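Local atomic coordinates of thiosulfate sulfurtransferase (Pseudomonas aeruginosa, PDB entry 1YT8), a protein that probably transfers sulfane sulfur from thiosulfate to cyanide, as a sulfurtransferase built from repeated rhodanese-like domains. Residues E146-D151 with E180-P185; G322-L327 with G346-V351. All coordinates share one frame; numbering follows the deposited sequence.

Contact 1: E146-D151 with E180-P185; sequences EAVILD and ELAPDP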
loop_
_atom_site.group_PDB
_atom_site.type_symbol
_atom_site.label_atom_id
_atom_site.label_comp_id
_atom_site.label_asym_id
_atom_site.label_seq_id
_atom_site.Cartn_x
_atom_site.Cartn_y
_atom_site.Cartn_z
ATOM N N GLU A 146 0.905 -34.675 -6.673
ATOM C CA GLU A 146 2.193 -34.041 -6.447
ATOM C C GLU A 146 2.038 -32.603 -6.921
ATOM O O GLU A 146 2.139 -32.307 -8.117
ATOM C CB GLU A 146 3.293 -34.733 -7.252
ATOM C CG GLU A 146 4.665 -34.088 -7.079
ATOM C CD GLU A 146 5.752 -34.845 -7.812
ATOM O OE1 GLU A 146 5.609 -35.042 -9.038
ATOM O OE2 GLU A 146 6.753 -35.243 -7.170
ATOM N N ALA A 147 1.772 -31.716 -5.972
ATOM C CA ALA A 147 1.576 -30.314 -6.282
ATOM C C ALA A 147 1.794 -29.490 -5.032
ATOM O O ALA A 147 1.554 -29.961 -3.924
ATOM C CB ALA A 147 0.157 -30.088 -6.800
ATOM N N VAL A 148 2.261 -28.263 -5.211
ATOM C CA VAL A 148 2.457 -27.370 -4.080
ATOM C C VAL A 148 1.618 -26.134 -4.348
ATOM O O VAL A 148 1.475 -25.706 -5.496
ATOM C CB VAL A 148 3.945 -26.977 -3.890
ATOM C CG1 VAL A 148 4.753 -28.209 -3.491
ATOM C CG2 VAL A 148 4.505 -26.353 -5.157
ATOM N N ILE A 149 1.023 -25.590 -3.293
ATOM C CA ILE A 149 0.196 -24.398 -3.409
ATOM C C ILE A 149 0.974 -23.287 -2.723
ATOM O O ILE A 149 1.227 -23.346 -1.519
ATOM C CB ILE A 149 -1.174 -24.601 -2.723
ATOM C CG1 ILE A 149 -1.881 -25.811 -3.348
ATOM C CG2 ILE A 149 -2.039 -23.348 -2.885
ATOM C CD1 ILE A 149 -3.258 -26.118 -2.771
ATOM N N LEU A 150 1.366 -22.286 -3.504
ATOM C CA LEU A 150 2.148 -21.168 -2.988
ATOM C C LEU A 150 1.289 -19.913 -2.879
ATOM O O LEU A 150 0.681 -19.478 -3.858
ATOM C CB LEU A 150 3.344 -20.914 -3.905
ATOM C CG LEU A 150 4.114 -22.183 -4.303
ATOM C CD1 LEU A 150 5.299 -21.801 -5.174
ATOM C CD2 LEU A 150 4.586 -22.934 -3.065
ATOM N N ASP A 151 1.252 -19.343 -1.677
ATOM C CA ASP A 151 0.467 -18.147 -1.387
ATOM C C ASP A 151 1.339 -16.906 -1.590
ATOM O O ASP A 151 2.304 -16.691 -0.849
ATOM C CB ASP A 151 -0.031 -18.222 0.054
ATOM C CG ASP A 151 -1.171 -17.275 0.326
ATOM O OD1 ASP A 151 -1.039 -16.080 -0.010
ATOM O OD2 ASP A 151 -2.194 -17.728 0.884
ATOM N N GLU A 180 13.404 -24.860 -5.043
ATOM C CA GLU A 180 13.614 -25.549 -3.769
ATOM C C GLU A 180 12.303 -26.123 -3.223
ATOM O O GLU A 180 12.311 -27.071 -2.441
ATOM C CB GLU A 180 14.200 -24.583 -2.732
ATOM C CG GLU A 180 15.491 -23.880 -3.143
ATOM C CD GLU A 180 16.751 -24.567 -2.634
ATOM O OE1 GLU A 180 16.773 -24.994 -1.459
ATOM O OE2 GLU A 180 17.731 -24.660 -3.405
ATOM N N LEU A 181 11.179 -25.541 -3.626
ATOM C CA LEU A 181 9.878 -26.009 -3.155
ATOM C C LEU A 181 9.245 -27.023 -4.108
ATOM O O LEU A 181 8.400 -27.822 -3.702
ATOM C CB LEU A 181 8.935 -24.818 -2.953
ATOM C CG LEU A 181 9.366 -23.818 -1.874
ATOM C CD1 LEU A 181 8.413 -22.634 -1.864
ATOM C CD2 LEU A 181 9.384 -24.495 -0.512
ATOM N N ALA A 182 9.664 -26.988 -5.370
ATOM C CA ALA A 182 9.148 -27.901 -6.386
ATOM C C ALA A 182 10.287 -28.340 -7.309
ATOM O O ALA A 182 10.268 -28.072 -8.514
ATOM C CB ALA A 182 8.050 -27.214 -7.192
ATOM N N PRO A 183 11.292 -29.036 -6.751
ATOM C CA PRO A 183 12.450 -29.513 -7.518
ATOM C C PRO A 183 12.138 -30.483 -8.656
ATOM O O PRO A 183 12.832 -30.495 -9.673
ATOM C CB PRO A 183 13.345 -30.133 -6.442
ATOM C CG PRO A 183 12.359 -30.618 -5.416
ATOM C CD PRO A 183 11.387 -29.455 -5.339
ATOM N N ASP A 184 11.100 -31.294 -8.484
ATOM C CA ASP A 184 10.710 -32.255 -9.509
ATOM C C ASP A 184 9.910 -31.512 -10.584
ATOM O O ASP A 184 8.888 -30.894 -10.292
ATOM C CB ASP A 184 9.844 -33.356 -8.889
ATOM C CG ASP A 184 9.717 -34.577 -9.781
ATOM O OD1 ASP A 184 9.525 -34.414 -11.003
ATOM O OD2 ASP A 184 9.799 -35.706 -9.253
ATOM N N PRO A 185 10.367 -31.561 -11.843
ATOM C CA PRO A 185 9.648 -30.871 -12.921
ATOM C C PRO A 185 8.208 -31.345 -13.110
ATOM O O PRO A 185 7.391 -30.641 -13.706
ATOM C CB PRO A 185 10.524 -31.139 -14.146
ATOM C CG PRO A 185 11.137 -32.467 -13.834
ATOM C CD PRO A 185 11.514 -32.316 -12.375
#

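Contact 2: G322-L327 with G346-V351; sequences GARLVL and GWQVAV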
loop_
_atom_site.group_PDB
_atom_site.type_symbol
_atom_site.label_atom_id
_atom_site.label_comp_id
_atom_site.label_asym_id
_atom_site.label_seq_id
_atom_site.Cartn_x
_atom_site.Cartn_y
_atom_site.Cartn_z
ATOM N N GLY A 322 4.633 8.772 -13.544
ATOM C CA GLY A 322 5.617 9.348 -14.443
ATOM C C GLY A 322 6.994 9.381 -13.798
ATOM O O GLY A 322 7.991 9.683 -14.460
ATOM N N ALA A 323 7.047 9.070 -12.503
ATOM C CA ALA A 323 8.303 9.048 -11.752
ATOM C C ALA A 323 9.200 7.899 -12.194
ATOM O O ALA A 323 8.815 7.078 -13.024
ATOM C CB ALA A 323 8.028 8.937 -10.255
ATOM N N ARG A 324 10.380 7.845 -11.584
ATOM C CA ARG A 324 11.421 6.867 -11.876
ATOM C C ARG A 324 11.642 5.951 -10.667
ATOM O O ARG A 324 11.692 6.431 -9.540
ATOM C CB ARG A 324 12.703 7.653 -12.174
ATOM C CG ARG A 324 13.613 7.079 -13.201
ATOM C CD ARG A 324 14.392 8.196 -13.907
ATOM N NE ARG A 324 15.067 9.146 -13.015
ATOM C CZ ARG A 324 15.908 10.085 -13.452
ATOM N NH1 ARG A 324 16.160 10.183 -14.750
ATOM N NH2 ARG A 324 16.502 10.921 -12.609
ATOM N N LEU A 325 11.780 4.645 -10.902
ATOM C CA LEU A 325 12.010 3.679 -9.821
ATOM C C LEU A 325 13.326 2.906 -9.983
ATOM O O LEU A 325 13.675 2.490 -11.082
ATOM C CB LEU A 325 10.867 2.659 -9.750
ATOM C CG LEU A 325 9.523 3.032 -9.118
ATOM C CD1 LEU A 325 8.917 4.234 -9.802
ATOM C CD2 LEU A 325 8.593 1.833 -9.220
ATOM N N VAL A 326 14.048 2.719 -8.881
ATOM C CA VAL A 326 15.304 1.965 -8.894
ATOM C C VAL A 326 15.148 0.849 -7.858
ATOM O O VAL A 326 14.952 1.117 -6.675
ATOM C CB VAL A 326 16.507 2.847 -8.515
ATOM C CG1 VAL A 326 17.772 2.002 -8.467
ATOM C CG2 VAL A 326 16.664 3.966 -9.528
ATOM N N LEU A 327 15.237 -0.401 -8.302
ATOM C CA LEU A 327 15.041 -1.525 -7.393
ATOM C C LEU A 327 16.303 -2.221 -6.901
ATOM O O LEU A 327 17.238 -2.474 -7.669
ATOM C CB LEU A 327 14.106 -2.551 -8.040
ATOM C CG LEU A 327 12.767 -2.018 -8.556
ATOM C CD1 LEU A 327 11.855 -3.199 -8.892
ATOM C CD2 LEU A 327 12.108 -1.120 -7.500
ATOM N N GLY A 346 3.847 0.484 -17.266
ATOM C CA GLY A 346 4.251 1.789 -17.767
ATOM C C GLY A 346 5.275 2.604 -17.002
ATOM O O GLY A 346 5.514 3.762 -17.349
ATOM N N TRP A 347 5.889 2.028 -15.974
ATOM C CA TRP A 347 6.873 2.772 -15.196
ATOM C C TRP A 347 8.272 2.748 -15.794
ATOM O O TRP A 347 8.676 1.763 -16.420
ATOM C CB TRP A 347 6.979 2.219 -13.769
ATOM C CG TRP A 347 5.760 2.415 -12.931
ATOM C CD1 TRP A 347 4.730 1.533 -12.750
ATOM C CD2 TRP A 347 5.426 3.584 -12.178
ATOM N NE1 TRP A 347 3.774 2.082 -11.930
ATOM C CE2 TRP A 347 4.174 3.343 -11.565
ATOM C CE3 TRP A 347 6.063 4.817 -11.964
ATOM C CZ2 TRP A 347 3.544 4.291 -10.752
ATOM C CZ3 TRP A 347 5.435 5.760 -11.155
ATOM C CH2 TRP A 347 4.186 5.489 -10.559
ATOM N N GLN A 348 9.002 3.845 -15.610
ATOM C CA GLN A 348 10.389 3.890 -16.041
ATOM C C GLN A 348 11.048 3.275 -14.815
ATOM O O GLN A 348 10.975 3.826 -13.711
ATOM C CB GLN A 348 10.878 5.324 -16.244
ATOM C CG GLN A 348 12.399 5.422 -16.337
ATOM C CD GLN A 348 12.878 6.768 -16.845
ATOM O OE1 GLN A 348 12.259 7.802 -16.585
ATOM N NE2 GLN A 348 13.995 6.761 -17.562
ATOM N N VAL A 349 11.674 2.124 -15.000
ATOM C CA VAL A 349 12.281 1.434 -13.879
ATOM C C VAL A 349 13.641 0.842 -14.217
ATOM O O VAL A 349 13.884 0.384 -15.337
ATOM C CB VAL A 349 11.337 0.308 -13.382
ATOM C CG1 VAL A 349 11.036 -0.652 -14.520
ATOM C CG2 VAL A 349 11.961 -0.429 -12.199
ATOM N N ALA A 350 14.524 0.860 -13.229
ATOM C CA ALA A 350 15.865 0.325 -13.385
ATOM C C ALA A 350 16.189 -0.590 -12.212
ATOM O O ALA A 350 15.615 -0.453 -11.132
ATOM C CB ALA A 350 16.872 1.467 -13.438
ATOM N N VAL A 351 17.095 -1.535 -12.439
ATOM C CA VAL A 351 17.548 -2.441 -11.392
ATOM C C VAL A 351 18.995 -2.032 -11.115
ATOM O O VAL A 351 19.772 -1.812 -12.047
ATOM C CB VAL A 351 17.497 -3.913 -11.850
ATOM C CG1 VAL A 351 18.199 -4.802 -10.834
ATOM C CG2 VAL A 351 16.042 -4.352 -12.010
HETATM O O HOH W 1 7.267 6.125 -15.065
HETATM O O HOH W 2 15.870 9.126 -17.421
#

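Contact 1: E146-D151 with E180-P185
Leu150 and Val148 of strand 147-151 meet Leu181 and Ala182 at the end of helix 174-181, a strand-to-helix packing within a rhodanese-like alpha/beta domain whose parallel five-stranded sheet has 147-151 as an inner strand. The close-packed part is apolar. Leu150 turns CG anti to its carbonyl carbon (chi1 -46°), and its CD2 meets CD1 of Leu181 at 4.0 Å, the two side chains crossing obliquely. Two residues earlier on the strand, Val148 spreads its two methyls over the place where the helix stops: CG1 lies 3.7 Å from the carbonyl O of Leu181, and CG2 lies 4.2 Å from CB of Ala182. Ala182 is the first residue to leave helical backbone angles, and its small side chain also rests on Val189 of the neighbouring strand 188-192, which Leu150 touches as well. The last turn and the residue just after it are thus seated across two adjacent strands. No hydrogen bond joins 146-151 to 180-185; the strand spends its backbone groups on its sheet neighbours, Val148 bonding to Arg188 and Ile190.

Near Glu146 and Asp184 the contact thins out, and the nearest CA atoms, 7.1 Å apart between Val148 and Ala182, separate to 9.2 Å between Glu146 and Asp184. Glu146, exposed to solvent, reaches over with an extended chain. Two carboxylates of like charge come together here, a pairing that would be unfavourable by itself; the salt bridge from Asp184 to Arg186 probably offsets part of the cost. The side chains cross at about a right angle with their carboxylate planes 60° apart, and OE2 of Glu146 stands 3.7 Å from OD2 of Asp184.

Contact 2: G322-L327 with G346-V351
Leu325 and Leu327 on strand 324-328 bond through their backbones to strand 348-352, its parallel neighbour in the beta-alpha-beta unit completed by helix 334-344. Leu325 N donates to Gln348 O at 3.0 Å, Ala350 N to Leu325 O at 2.8 Å, and Leu327 N to Ala350 O at 2.9 Å, with angles at hydrogen of 160° to 165°. Leu325 O also receives a CA-H contact from Val349, and Ala350 O one from Val326.

On the face carrying Leu325, Leu327 and Val349, CG2 of Val349 is anti to its backbone N (chi1 57° for CG1) and lies 4.1 Å from both Leu325 CB and Leu327 CG. Leu325 CD1 approaches the Trp347 ring obliquely, 3.6 Å from CE3, while Ala323 O lies at the edge of that ring, near its plane. Near Ala323 and Gln348 a water spans the backbones, donating to Ala323 O and accepting from Gln348 N. On the other face, Arg324 and Gln348 run side by side, CD of Arg324 3.4 Å from OE1 of Gln348. A second water, in the guanidinium plane, accepts from Arg324 NH1 and Gln348 NE2.

Farther out, Trp275 makes a cation-pi contact with Arg324. Leu342 and Ser338 of helix 334-344 pack on Leu325 and Leu327, and a Schellman motif with Gly346 as its C-prime residue turns the chain from that helix into Trp347. The face under the helix is thus apolar, whereas the other mixes Val326 and Ala350 with Arg324 and Gln348 near one end of the strand pair. Water and a salt bridge to Glu278 probably limit the cost of burying the Arg324 charge, and Arg281 and Glu265 bond the Gln348 amide.

Contacts 1 and 2 belong to different rhodanese-like units of one chain, with centres 32 Å apart and nearest atoms about 18 Å apart, and they do not touch. Both use an inner strand of a parallel five-stranded sheet with the same strand order, but they hold different elements. Contact 1 sets a helix end against a strand and is only partly buried; contact 2 pairs two adjacent strands and lies largely in the interior, burying 521 Å² between its segments against 204 Å² for contact 1. Contact 2 combines backbone hydrogen bonds with side-chain packing and water bridges, whereas contact 1 relies on side-chain packing. Two carboxylates come close across contact 1; those around contact 2 serve as outside partners.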